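SloR (Streptococcus mutans, PDB 5CVI) probably binds DNA as a metal-dependent, homodimeric transcription regulator of the DtxR family that responds to manganese. Local coordinates at residues 13-17 / 135-141. Sequence-based numbering, arbitrary orientation.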
loop_
_atom_site.group_PDB
_atom_site.type_symbol
_atom_site.label_atom_id
_atom_site.label_comp_id
_atom_site.label_asym_id
_atom_site.label_seq_id
_atom_site.Cartn_x
_atom_site.Cartn_y
_atom_site.Cartn_z
ATOM N N TYR B 13 -19.287 -4.019 -14.052
ATOM C CA TYR B 13 -20.003 -4.751 -13.014
ATOM C C TYR B 13 -21.289 -4.038 -12.605
ATOM O O TYR B 13 -22.360 -4.642 -12.582
ATOM C CB TYR B 13 -19.107 -4.952 -11.790
ATOM C CG TYR B 13 -19.590 -6.020 -10.830
ATOM C CD1 TYR B 13 -20.547 -5.735 -9.862
ATOM C CD2 TYR B 13 -19.076 -7.308 -10.884
ATOM C CE1 TYR B 13 -20.983 -6.709 -8.981
ATOM C CE2 TYR B 13 -19.507 -8.287 -10.006
ATOM C CZ TYR B 13 -20.458 -7.983 -9.059
ATOM O OH TYR B 13 -20.882 -8.957 -8.186
ATOM N N GLU B 14 -21.180 -2.752 -12.280
ATOM C CA GLU B 14 -22.337 -1.989 -11.817
ATOM C C GLU B 14 -23.306 -1.682 -12.959
ATOM O O GLU B 14 -24.519 -1.631 -12.752
ATOM C CB GLU B 14 -21.908 -0.700 -11.106
ATOM C CG GLU B 14 -21.179 0.301 -11.990
ATOM C CD GLU B 14 -20.821 1.586 -11.254
ATOM O OE1 GLU B 14 -21.115 1.690 -10.042
ATOM O OE2 GLU B 14 -20.244 2.494 -11.892
ATOM N N LEU B 15 -22.765 -1.481 -14.158
ATOM C CA LEU B 15 -23.589 -1.247 -15.341
ATOM C C LEU B 15 -24.511 -2.432 -15.581
ATOM O O LEU B 15 -25.675 -2.267 -15.942
ATOM C CB LEU B 15 -22.714 -1.004 -16.570
ATOM C CG LEU B 15 -22.639 0.444 -17.057
ATOM C CD1 LEU B 15 -22.165 1.358 -15.938
ATOM C CD2 LEU B 15 -21.725 0.568 -18.269
ATOM N N SER B 16 -23.978 -3.631 -15.371
ATOM C CA SER B 16 -24.748 -4.855 -15.531
ATOM C C SER B 16 -25.820 -4.964 -14.449
ATOM O O SER B 16 -26.908 -5.489 -14.691
ATOM C CB SER B 16 -23.823 -6.071 -15.493
ATOM O OG SER B 16 -24.543 -7.268 -15.723
ATOM N N GLU B 17 -25.507 -4.461 -13.258
ATOM C CA GLU B 17 -26.463 -4.461 -12.155
ATOM C C GLU B 17 -27.582 -3.445 -12.380
ATOM O O GLU B 17 -28.738 -3.699 -12.042
ATOM C CB GLU B 17 -25.761 -4.198 -10.817
ATOM C CG GLU B 17 -25.038 -5.408 -10.242
ATOM C CD GLU B 17 -24.457 -5.144 -8.862
ATOM O OE1 GLU B 17 -23.945 -4.027 -8.631
ATOM O OE2 GLU B 17 -24.517 -6.054 -8.007
ATOM N N PRO B 135 -19.112 -13.091 -4.084
ATOM C CA PRO B 135 -19.509 -12.137 -5.125
ATOM C C PRO B 135 -20.214 -10.934 -4.510
ATOM O O PRO B 135 -21.046 -11.101 -3.613
ATOM C CB PRO B 135 -20.487 -12.943 -5.986
ATOM C CG PRO B 135 -21.000 -14.010 -5.083
ATOM C CD PRO B 135 -19.854 -14.359 -4.180
ATOM N N LEU B 136 -19.873 -9.736 -4.980
ATOM C CA LEU B 136 -20.471 -8.512 -4.461
ATOM C C LEU B 136 -21.973 -8.463 -4.720
ATOM O O LEU B 136 -22.419 -8.433 -5.868
ATOM C CB LEU B 136 -19.806 -7.281 -5.076
ATOM C CG LEU B 136 -20.515 -5.958 -4.779
ATOM C CD1 LEU B 136 -20.591 -5.721 -3.275
ATOM C CD2 LEU B 136 -19.823 -4.792 -5.477
ATOM N N VAL B 137 -22.752 -8.455 -3.645
ATOM C CA VAL B 137 -24.192 -8.281 -3.752
ATOM C C VAL B 137 -24.615 -7.059 -2.944
ATOM O O VAL B 137 -24.772 -7.136 -1.725
ATOM C CB VAL B 137 -24.953 -9.522 -3.263
ATOM C CG1 VAL B 137 -26.441 -9.377 -3.552
ATOM C CG2 VAL B 137 -24.400 -10.766 -3.932
ATOM N N GLU B 138 -24.792 -5.934 -3.631
ATOM C CA GLU B 138 -25.087 -4.665 -2.977
ATOM C C GLU B 138 -26.335 -4.734 -2.101
ATOM O O GLU B 138 -27.372 -5.264 -2.505
ATOM C CB GLU B 138 -25.226 -3.541 -4.011
ATOM C CG GLU B 138 -23.990 -3.318 -4.882
ATOM C CD GLU B 138 -22.842 -2.648 -4.135
ATOM O OE1 GLU B 138 -22.971 -2.414 -2.913
ATOM O OE2 GLU B 138 -21.810 -2.352 -4.776
ATOM N N ARG B 139 -26.212 -4.195 -0.892
ATOM C CA ARG B 139 -27.318 -4.101 0.054
ATOM C C ARG B 139 -28.340 -3.080 -0.428
ATOM O O ARG B 139 -29.538 -3.226 -0.207
ATOM C CB ARG B 139 -26.781 -3.700 1.433
ATOM C CG ARG B 139 -27.824 -3.214 2.427
ATOM C CD ARG B 139 -28.806 -4.312 2.804
ATOM N NE ARG B 139 -29.660 -3.925 3.925
ATOM C CZ ARG B 139 -30.802 -3.258 3.805
ATOM N NH1 ARG B 139 -31.237 -2.895 2.607
ATOM N NH2 ARG B 139 -31.509 -2.952 4.884
ATOM N N TYR B 140 -27.851 -2.045 -1.099
ATOM C CA TYR B 140 -28.702 -0.960 -1.563
ATOM C C TYR B 140 -28.670 -0.857 -3.083
ATOM O O TYR B 140 -27.686 -0.402 -3.666
ATOM C CB TYR B 140 -28.271 0.354 -0.910
ATOM C CG TYR B 140 -28.363 0.319 0.603
ATOM C CD1 TYR B 140 -29.526 -0.102 1.232
ATOM C CD2 TYR B 140 -27.284 0.683 1.397
ATOM C CE1 TYR B 140 -29.620 -0.144 2.610
ATOM C CE2 TYR B 140 -27.368 0.642 2.779
ATOM C CZ TYR B 140 -28.539 0.226 3.379
ATOM O OH TYR B 140 -28.636 0.178 4.751
ATOM N N ARG B 141 -29.756 -1.283 -3.720
ATOM C CA ARG B 141 -29.828 -1.322 -5.176
ATOM C C ARG B 141 -30.870 -0.355 -5.730
ATOM O O ARG B 141 -30.883 -0.072 -6.929
ATOM C CB ARG B 141 -30.142 -2.741 -5.650
ATOM C CG ARG B 141 -29.199 -3.804 -5.111
ATOM C CD ARG B 141 -29.684 -5.194 -5.480
ATOM N NE ARG B 141 -30.101 -5.267 -6.880
ATOM C CZ ARG B 141 -29.285 -5.545 -7.891
ATOM N NH1 ARG B 141 -27.999 -5.781 -7.666
ATOM N NH2 ARG B 141 -29.756 -5.588 -9.130
HETATM O O HOH W 1 -25.757 -6.666 -5.918
#
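Tyr13 and Glu17, one turn apart on helix 7-18 of the DNA-binding domain, reach across to the irregular segment 135-141 in a mainly polar contact between this domain and the loop between helix 107-116 and strand 151-158, which leads into the five-stranded antiparallel sheet. The tyrosine supplies its one direct hydrogen bond: OH donates to Leu136 O at 2.8 Å, meeting a lone pair in the carbonyl plane. With CG anti to the backbone N (chi1 -163°), the ring presents its hydroxyl edge to Leu136 O, and its CZ lies 4.1 Å from Leu136 CB.

Glu17 adds a second, longer-range tie to the same loop. Its chain, extended beyond CG, brings OE2 to the edge of the Arg141 guanidinium, near that group's plane, in a salt bridge of 3.5 Å to NH1. The carboxylate is itself turned almost perpendicular to the guanidinium, by 83°. A water reinforces this loose pairing, donating to Glu17 OE2 and accepting from Glu138 N and, weakly, from Arg141 NH1. Glu17 is poorly ordered, so the geometry of this pairing is less certain.

The carboxylate of Glu138 is engaged instead by Arg77 and by the backbone N of Thr128, close to the zinc site of Glu80, Cys123 and His125. Leu136 packs on Tyr73 and Arg77 of helix 63-85, where Tyr13 also touches Ala69 and Ser70; farther along the loop, Arg139 pairs with Glu213 of strand 210-214.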